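Local coordinates for class II aldolase/adducin domain protein (Pseudomonas syringae pv. phaseolicola 1448A, PDB 3OCR) that is of unknown activity but adopts the class II aldolase/adducin fold and may bind actin filaments, at residues S137-G142 with A218-G223; G108-S113 with I165-S170; Y42-L47 with N258-E263. One frame throughout, in Å; residues are numbered along the deposited sequence.

Contact 1 of 3, residues S137-G142 with A218-G223; sequences SAQKDG and AAQSAG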
loop_
_atom_site.group_PDB
_atom_site.type_symbol
_atom_site.label_atom_id
_atom_site.label_comp_id
_atom_site.label_asym_id
_atom_site.label_seq_id
_atom_site.Cartn_x
_atom_site.Cartn_y
_atom_site.Cartn_z
ATOM N N SER A 137 -1.920 5.414 18.305
ATOM C CA SER A 137 -2.805 5.474 19.481
ATOM C C SER A 137 -2.601 4.289 20.427
ATOM O O SER A 137 -2.699 4.451 21.640
ATOM C CB SER A 137 -4.278 5.509 19.081
ATOM O OG SER A 137 -4.519 6.459 18.056
ATOM N N ALA A 138 -2.355 3.105 19.860
ATOM C CA ALA A 138 -2.328 1.856 20.633
ATOM C C ALA A 138 -1.009 1.594 21.361
ATOM O O ALA A 138 -0.857 0.553 22.023
ATOM C CB ALA A 138 -2.668 0.681 19.726
ATOM N N GLN A 139 -0.047 2.512 21.243
ATOM C CA GLN A 139 1.295 2.302 21.822
ATOM C C GLN A 139 1.565 3.136 23.086
ATOM O O GLN A 139 1.217 4.324 23.132
ATOM C CB GLN A 139 2.380 2.590 20.760
ATOM C CG GLN A 139 2.222 1.739 19.490
ATOM C CD GLN A 139 3.224 2.065 18.405
ATOM O OE1 GLN A 139 3.985 3.047 18.482
ATOM N NE2 GLN A 139 3.181 1.280 17.346
ATOM N N LYS A 140 2.257 2.535 24.069
ATOM C CA LYS A 140 2.498 3.174 25.357
ATOM C C LYS A 140 3.040 4.580 25.248
ATOM O O LYS A 140 2.520 5.506 25.879
ATOM C CB LYS A 140 3.459 2.327 26.238
ATOM C CG LYS A 140 2.905 0.975 26.592
ATOM C CD LYS A 140 3.897 0.210 27.508
ATOM C CE LYS A 140 3.467 -1.253 27.683
ATOM N NZ LYS A 140 2.009 -1.394 28.060
ATOM N N ASP A 141 4.083 4.747 24.446
ATOM C CA ASP A 141 4.746 6.030 24.329
ATOM C C ASP A 141 4.116 6.896 23.239
ATOM O O ASP A 141 4.608 7.985 22.943
ATOM C CB ASP A 141 6.226 5.821 24.046
ATOM C CG ASP A 141 6.978 5.198 25.241
ATOM O OD1 ASP A 141 6.534 5.372 26.391
ATOM O OD2 ASP A 141 8.012 4.542 25.012
ATOM N N GLY A 142 3.044 6.421 22.627
ATOM C CA GLY A 142 2.333 7.234 21.640
ATOM C C GLY A 142 3.266 7.764 20.572
ATOM O O GLY A 142 4.133 7.042 20.089
ATOM N N ALA A 218 6.508 2.735 10.039
ATOM C CA ALA A 218 7.694 2.266 9.246
ATOM C C ALA A 218 8.994 2.315 10.061
ATOM O O ALA A 218 9.747 1.304 10.140
ATOM C CB ALA A 218 7.834 3.083 7.978
ATOM N N ALA A 219 9.250 3.469 10.686
ATOM C CA ALA A 219 10.510 3.724 11.434
ATOM C C ALA A 219 10.795 2.672 12.478
ATOM O O ALA A 219 11.953 2.189 12.640
ATOM C CB ALA A 219 10.466 5.139 12.102
ATOM N N GLN A 220 9.732 2.301 13.180
ATOM C CA GLN A 220 9.846 1.408 14.331
ATOM C C GLN A 220 9.773 -0.105 13.964
ATOM O O GLN A 220 9.755 -0.972 14.862
ATOM C CB GLN A 220 8.794 1.797 15.386
ATOM C CG GLN A 220 7.412 1.242 15.071
ATOM C CD GLN A 220 6.276 1.912 15.866
ATOM O OE1 GLN A 220 5.139 1.929 15.394
ATOM N NE2 GLN A 220 6.573 2.434 17.064
ATOM N N SER A 221 9.753 -0.439 12.675
ATOM C CA SER A 221 9.607 -1.855 12.262
ATOM C C SER A 221 10.625 -2.841 12.866
ATOM O O SER A 221 10.337 -4.032 12.984
ATOM C CB SER A 221 9.631 -1.974 10.755
ATOM O OG SER A 221 8.757 -1.024 10.219
ATOM N N ALA A 222 11.812 -2.358 13.226
ATOM C CA ALA A 222 12.758 -3.214 13.980
ATOM C C ALA A 222 12.751 -2.991 15.468
ATOM O O ALA A 222 13.643 -3.488 16.159
ATOM C CB ALA A 222 14.195 -3.116 13.433
ATOM N N GLY A 223 11.739 -2.306 15.992
ATOM C CA GLY A 223 11.700 -2.029 17.431
ATOM C C GLY A 223 12.068 -0.582 17.719
ATOM O O GLY A 223 12.851 0.041 16.986
#
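Gln-139 and Gln-220 meet through their terminal amides because their chains run out toward each other: Gln-139 turns CG away from its own carbonyl carbon and then extends, while Gln-220 holds CG between the backbone N and the carbonyl carbon (chi1 81°) before it too straightens. The two side chains arrive from opposite directions and bridge backbones whose nearest CA atoms, Gln-139 CA and Gln-220 CA, stand 11.4 Å apart. Each amide gives one N-H and takes one, closing a cyclic pair. Gln-139 NE2 donates to Gln-220 OE1 at 2.8 Å, almost straight at 167°, and Gln-220 NE2 returns a bond of 3.0 Å to Gln-139 OE1. The amide planes are twisted 55° apart, so the pair is not flat and Gln-139 NE2 comes in above the carbonyl plane of Gln-220. On one side a type I turn, closed by Gly-142 N to Gln-139 O at 2.8 Å, presents Gln-139; on the other, Gln-220 is the first residue to leave helix 199-219. Gln-216 NE2 also donates to Gln-139 OE1, Asn-224 OD1 accepts from Gln-220 NE2, and Ala-219 O of the second subunit accepts from Gln-139 NE2. Both side chains are buried at this subunit interface, and the reciprocal bonding fixes their orientation: rotating either amide by half a turn would set oxygen against oxygen and nitrogen against nitrogen.

Contact 2 of 3, residues G108-S113 with I165-S170; sequences GYVIHS and IALDLS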
loop_
_atom_site.group_PDB
_atom_site.type_symbol
_atom_site.label_atom_id
_atom_site.label_comp_id
_atom_site.label_asym_id
_atom_site.label_seq_id
_atom_site.Cartn_x
_atom_site.Cartn_y
_atom_site.Cartn_z
ATOM N N GLY A 108 -22.364 9.342 17.392
ATOM C CA GLY A 108 -21.065 9.783 16.864
ATOM C C GLY A 108 -20.802 11.277 17.043
ATOM O O GLY A 108 -19.661 11.717 16.993
ATOM N N TYR A 109 -21.869 12.058 17.223
ATOM C CA TYR A 109 -21.777 13.509 17.390
ATOM C C TYR A 109 -21.400 13.979 18.803
ATOM O O TYR A 109 -20.978 15.128 18.997
ATOM C CB TYR A 109 -23.104 14.155 16.981
ATOM C CG TYR A 109 -23.171 15.665 17.128
ATOM C CD1 TYR A 109 -22.407 16.507 16.315
ATOM C CD2 TYR A 109 -24.030 16.259 18.058
ATOM C CE1 TYR A 109 -22.480 17.922 16.446
ATOM C CE2 TYR A 109 -24.095 17.664 18.199
ATOM C CZ TYR A 109 -23.327 18.481 17.385
ATOM O OH TYR A 109 -23.418 19.862 17.501
ATOM N N VAL A 110 -21.575 13.110 19.785
ATOM C CA VAL A 110 -21.305 13.465 21.173
ATOM C C VAL A 110 -19.890 14.008 21.412
ATOM O O VAL A 110 -19.716 14.997 22.126
ATOM C CB VAL A 110 -21.598 12.280 22.107
ATOM C CG1 VAL A 110 -21.085 12.568 23.528
ATOM C CG2 VAL A 110 -23.127 11.983 22.117
ATOM N N ILE A 111 -18.881 13.375 20.823
ATOM C CA ILE A 111 -17.512 13.879 20.987
ATOM C C ILE A 111 -17.344 15.294 20.418
ATOM O O ILE A 111 -16.736 16.145 21.041
ATOM C CB ILE A 111 -16.434 12.890 20.444
ATOM C CG1 ILE A 111 -15.035 13.401 20.807
ATOM C CG2 ILE A 111 -16.603 12.617 18.924
ATOM C CD1 ILE A 111 -14.003 12.293 20.974
ATOM N N HIS A 112 -17.923 15.534 19.247
ATOM C CA HIS A 112 -17.903 16.838 18.623
ATOM C C HIS A 112 -18.582 17.867 19.519
ATOM O O HIS A 112 -18.011 18.925 19.792
ATOM C CB HIS A 112 -18.522 16.750 17.222
ATOM C CG HIS A 112 -17.745 15.849 16.309
ATOM N ND1 HIS A 112 -16.671 16.293 15.565
ATOM C CD2 HIS A 112 -17.832 14.513 16.087
ATOM C CE1 HIS A 112 -16.151 15.276 14.901
ATOM N NE2 HIS A 112 -16.836 14.183 15.198
ATOM N N SER A 113 -19.777 17.524 19.999
ATOM C CA SER A 113 -20.544 18.373 20.903
ATOM C C SER A 113 -19.761 18.718 22.182
ATOM O O SER A 113 -19.710 19.877 22.596
ATOM C CB SER A 113 -21.843 17.657 21.285
ATOM O OG SER A 113 -22.599 18.510 22.116
ATOM N N ILE A 165 -17.023 2.673 23.661
ATOM C CA ILE A 165 -17.592 3.292 22.452
ATOM C C ILE A 165 -18.390 4.555 22.799
ATOM O O ILE A 165 -18.115 5.624 22.264
ATOM C CB ILE A 165 -18.439 2.280 21.630
ATOM C CG1 ILE A 165 -17.557 1.111 21.157
ATOM C CG2 ILE A 165 -19.120 2.978 20.433
ATOM C CD1 ILE A 165 -18.329 -0.099 20.593
ATOM N N ALA A 166 -19.357 4.422 23.701
ATOM C CA ALA A 166 -20.228 5.530 24.079
ATOM C C ALA A 166 -19.508 6.447 25.048
ATOM O O ALA A 166 -18.780 5.997 25.937
ATOM C CB ALA A 166 -21.539 5.022 24.702
ATOM N N LEU A 167 -19.716 7.743 24.855
ATOM C CA LEU A 167 -19.079 8.751 25.668
ATOM C C LEU A 167 -20.085 9.246 26.723
ATOM O O LEU A 167 -20.923 10.102 26.439
ATOM C CB LEU A 167 -18.589 9.875 24.753
ATOM C CG LEU A 167 -17.825 11.095 25.272
ATOM C CD1 LEU A 167 -16.608 10.719 26.090
ATOM C CD2 LEU A 167 -17.410 11.943 24.086
ATOM N N ASP A 168 -20.023 8.663 27.921
ATOM C CA ASP A 168 -20.887 9.094 29.018
ATOM C C ASP A 168 -20.319 10.354 29.656
ATOM O O ASP A 168 -19.203 10.773 29.339
ATOM C CB ASP A 168 -21.173 7.974 30.055
ATOM C CG ASP A 168 -19.972 7.637 30.973
ATOM O OD1 ASP A 168 -19.216 8.541 31.413
ATOM O OD2 ASP A 168 -19.813 6.433 31.290
ATOM N N LEU A 169 -21.111 10.942 30.542
ATOM C CA LEU A 169 -20.815 12.214 31.180
ATOM C C LEU A 169 -19.487 12.212 31.922
ATOM O O LEU A 169 -18.726 13.168 31.825
ATOM C CB LEU A 169 -21.945 12.547 32.152
ATOM C CG LEU A 169 -22.082 13.984 32.641
ATOM C CD1 LEU A 169 -22.414 14.943 31.490
ATOM C CD2 LEU A 169 -23.161 13.991 33.699
ATOM N N SER A 170 -19.226 11.138 32.663
ATOM C CA SER A 170 -17.967 10.960 33.378
ATOM C C SER A 170 -16.775 11.045 32.405
ATOM O O SER A 170 -15.810 11.766 32.667
ATOM C CB SER A 170 -17.975 9.620 34.111
ATOM O OG SER A 170 -17.341 9.717 35.373
#
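The backbone bond from Ser-113 N to Tyr-109 O, 2.9 Å long, winds the helical turn that presents Val-110 and Ile-111 to Leu-167. In the class II aldolase/adducin fold of this chain, the contact joins helix 110-118 to the loop leading into helix 169-179, whose N-cap is Asp-168; Asp-168 OD1 accepts from the backbone N of Glu-171. The side chains that meet are aliphatic, although Val-110 CG1 also lies beside Leu-167 O. Leu-167 places CG anti to its backbone N (chi1 -178°), which drives the isobutyl group out of the loop and at the helix, meeting the Val-110 side chain at a slant. Val-110 CG1 is likewise anti to its backbone N; it lies 3.8 Å from Leu-167 CD2 and also reaches the shaft of the leucine, with Leu-167 CB 3.9 Å from Val-110 CG1. Leu-167 also touches the side chains of Arg-172 and Leu-175 on helix 169-179. His-112 points the other way, into the fold, where its ND1 is hydrogen-bonded to Ser-59 OG. Against Ile-111 the leucine uses one methyl, and it rests at the root of the side chain rather than at its tip: Leu-167 CD2 is 3.7 Å from Ile-111 CA and 3.9 Å from Ile-111 CB.

Contact 3 of 3, residues Y42-L47 with N258-E263; sequences YRLAAL and NALIRE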
loop_
_atom_site.group_PDB
_atom_site.type_symbol
_atom_site.label_atom_id
_atom_site.label_comp_id
_atom_site.label_asym_id
_atom_site.label_seq_id
_atom_site.Cartn_x
_atom_site.Cartn_y
_atom_site.Cartn_z
ATOM N N TYR A 42 -14.343 16.497 3.932
ATOM C CA TYR A 42 -14.821 15.110 3.794
ATOM C C TYR A 42 -14.280 14.375 2.559
ATOM O O TYR A 42 -13.763 13.271 2.684
ATOM C CB TYR A 42 -16.349 15.049 3.828
ATOM C CG TYR A 42 -16.969 15.078 5.206
ATOM C CD1 TYR A 42 -17.091 13.896 5.950
ATOM C CD2 TYR A 42 -17.479 16.284 5.758
ATOM C CE1 TYR A 42 -17.694 13.883 7.183
ATOM C CE2 TYR A 42 -18.092 16.284 7.006
ATOM C CZ TYR A 42 -18.175 15.073 7.721
ATOM O OH TYR A 42 -18.754 15.012 8.948
ATOM N N ARG A 43 -14.422 14.975 1.374
ATOM C CA ARG A 43 -13.858 14.441 0.142
ATOM C C ARG A 43 -12.345 14.293 0.091
ATOM O O ARG A 43 -11.838 13.368 -0.549
ATOM C CB ARG A 43 -14.282 15.317 -1.054
ATOM C CG ARG A 43 -15.777 15.498 -1.144
ATOM C CD ARG A 43 -16.427 14.337 -1.870
ATOM N NE ARG A 43 -17.810 14.644 -2.220
ATOM C CZ ARG A 43 -18.331 14.555 -3.440
ATOM N NH1 ARG A 43 -17.612 14.128 -4.466
ATOM N NH2 ARG A 43 -19.600 14.858 -3.616
ATOM N N LEU A 44 -11.626 15.223 0.709
ATOM C CA LEU A 44 -10.162 15.132 0.802
ATOM C C LEU A 44 -9.738 13.925 1.643
ATOM O O LEU A 44 -8.772 13.217 1.304
ATOM C CB LEU A 44 -9.565 16.410 1.422
ATOM C CG LEU A 44 -9.508 17.613 0.490
ATOM C CD1 LEU A 44 -9.299 18.909 1.281
ATOM C CD2 LEU A 44 -8.390 17.422 -0.538
ATOM N N ALA A 45 -10.484 13.698 2.718
ATOM C CA ALA A 45 -10.202 12.581 3.640
ATOM C C ALA A 45 -10.439 11.263 2.902
ATOM O O ALA A 45 -9.723 10.282 3.114
ATOM C CB ALA A 45 -11.092 12.666 4.887
ATOM N N ALA A 46 -11.438 11.270 2.015
ATOM C CA ALA A 46 -11.740 10.120 1.186
ATOM C C ALA A 46 -10.622 9.915 0.181
ATOM O O ALA A 46 -10.111 8.807 0.054
ATOM C CB ALA A 46 -13.113 10.287 0.490
ATOM N N LEU A 47 -10.225 10.986 -0.506
ATOM C CA LEU A 47 -9.093 10.936 -1.444
ATOM C C LEU A 47 -7.813 10.437 -0.767
ATOM O O LEU A 47 -7.120 9.595 -1.316
ATOM C CB LEU A 47 -8.857 12.310 -2.063
ATOM C CG LEU A 47 -7.811 12.486 -3.152
ATOM C CD1 LEU A 47 -8.268 11.809 -4.456
ATOM C CD2 LEU A 47 -7.545 13.972 -3.383
ATOM N N ASN A 258 -5.185 25.516 -0.089
ATOM C CA ASN A 258 -5.487 25.873 -1.498
ATOM C C ASN A 258 -4.963 24.815 -2.483
ATOM O O ASN A 258 -5.538 24.615 -3.561
ATOM C CB ASN A 258 -4.872 27.230 -1.857
ATOM C CG ASN A 258 -5.590 28.401 -1.214
ATOM O OD1 ASN A 258 -6.699 28.271 -0.704
ATOM N ND2 ASN A 258 -4.966 29.568 -1.266
ATOM N N ALA A 259 -3.855 24.174 -2.126
ATOM C CA ALA A 259 -3.285 23.085 -2.930
ATOM C C ALA A 259 -4.135 21.822 -2.795
ATOM O O ALA A 259 -4.413 21.157 -3.782
ATOM C CB ALA A 259 -1.820 22.801 -2.547
ATOM N N LEU A 260 -4.548 21.493 -1.580
ATOM C CA LEU A 260 -5.502 20.392 -1.378
ATOM C C LEU A 260 -6.747 20.578 -2.250
ATOM O O LEU A 260 -7.195 19.635 -2.894
ATOM C CB LEU A 260 -5.891 20.254 0.091
ATOM C CG LEU A 260 -4.778 19.694 0.989
ATOM C CD1 LEU A 260 -5.254 19.563 2.428
ATOM C CD2 LEU A 260 -4.241 18.342 0.508
ATOM N N ILE A 261 -7.289 21.794 -2.266
ATOM C CA ILE A 261 -8.470 22.138 -3.109
ATOM C C ILE A 261 -8.216 21.955 -4.601
ATOM O O ILE A 261 -9.039 21.354 -5.290
ATOM C CB ILE A 261 -8.996 23.571 -2.829
ATOM C CG1 ILE A 261 -9.564 23.678 -1.409
ATOM C CG2 ILE A 261 -10.053 24.030 -3.886
ATOM C CD1 ILE A 261 -10.696 22.717 -1.106
ATOM N N ARG A 262 -7.108 22.492 -5.110
ATOM C CA ARG A 262 -6.738 22.291 -6.516
ATOM C C ARG A 262 -6.643 20.792 -6.839
ATOM O O ARG A 262 -7.108 20.365 -7.883
ATOM C CB ARG A 262 -5.420 23.008 -6.904
ATOM C CG ARG A 262 -5.444 24.536 -6.832
ATOM C CD ARG A 262 -4.244 25.202 -7.577
ATOM N NE ARG A 262 -2.955 24.691 -7.116
ATOM C CZ ARG A 262 -2.312 25.078 -6.006
ATOM N NH1 ARG A 262 -2.788 26.046 -5.218
ATOM N NH2 ARG A 262 -1.159 24.499 -5.690
ATOM N N GLU A 263 -6.036 20.006 -5.941
ATOM C CA GLU A 263 -5.921 18.558 -6.138
ATOM C C GLU A 263 -7.283 17.881 -6.147
ATOM O O GLU A 263 -7.576 17.066 -7.031
ATOM C CB GLU A 263 -5.063 17.915 -5.045
ATOM C CG GLU A 263 -4.637 16.491 -5.402
ATOM C CD GLU A 263 -3.938 15.776 -4.261
ATOM O OE1 GLU A 263 -3.359 16.455 -3.377
ATOM O OE2 GLU A 263 -3.975 14.529 -4.254
#
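The carboxylate of Glu-263 meets Leu-47 through one oxygen, with OE2 3.7 Å from Leu-47 CD2, whereas the guanidinium of Arg-262 has Ala-259 CA 3.5 Å above one face, set off from the centre of the group. Through NE and NH2 that guanidinium reaches the third subunit, making a salt bridge to Glu-80 of that chain and a hydrogen bond to its Gly-75 O. Glu-263, with CG anti to its backbone N (chi1 -166°) and the chain extended, carries its carboxylate across to Leu-47; OE1 is salt-bridged to Lys-48, just beyond the end of helix 29-47. The contact is a helix-helix one: helix 251-265, near the C-terminus, lies against helix 29-47, near the N-terminus of this aldolase/adducin-family chain, and each supplies two residues three positions apart. Leu-44 pairs with Leu-260, and Leu-47 with Glu-263. Leu-44 spreads both methyls over the base of Leu-260: Leu-44 CD2 is 3.8 Å and Leu-44 CD1 3.9 Å from Leu-260 CB. The same CD2 of Leu-44 lies 3.4 Å from the backbone oxygen of Leu-260. Beyond its CB, Leu-260 packs on Ile-203 and His-207 of helix 199-219.

In the fold
In contact 1 both touching residues are buried although the centre of the contact is about 22 Å from the centre of the chain, consistent with its place at the subunit interface; contact 2 is a surface patch, and contact 3 is partly buried. Chemistry follows place: paired amides at the interface, aliphatic side chains in contact 2, and leucines with one carboxylate alongside in contact 3. Helix 199-219 links two of them, ending at contact 1 and packing on Leu-260 of contact 3. Contacts 2 and 3 lie on opposite sides of the chain's centre. Contacts 1 and 2 alternate along the sequence and both touch the second subunit, whereas contacts 1 and 3 both touch the third.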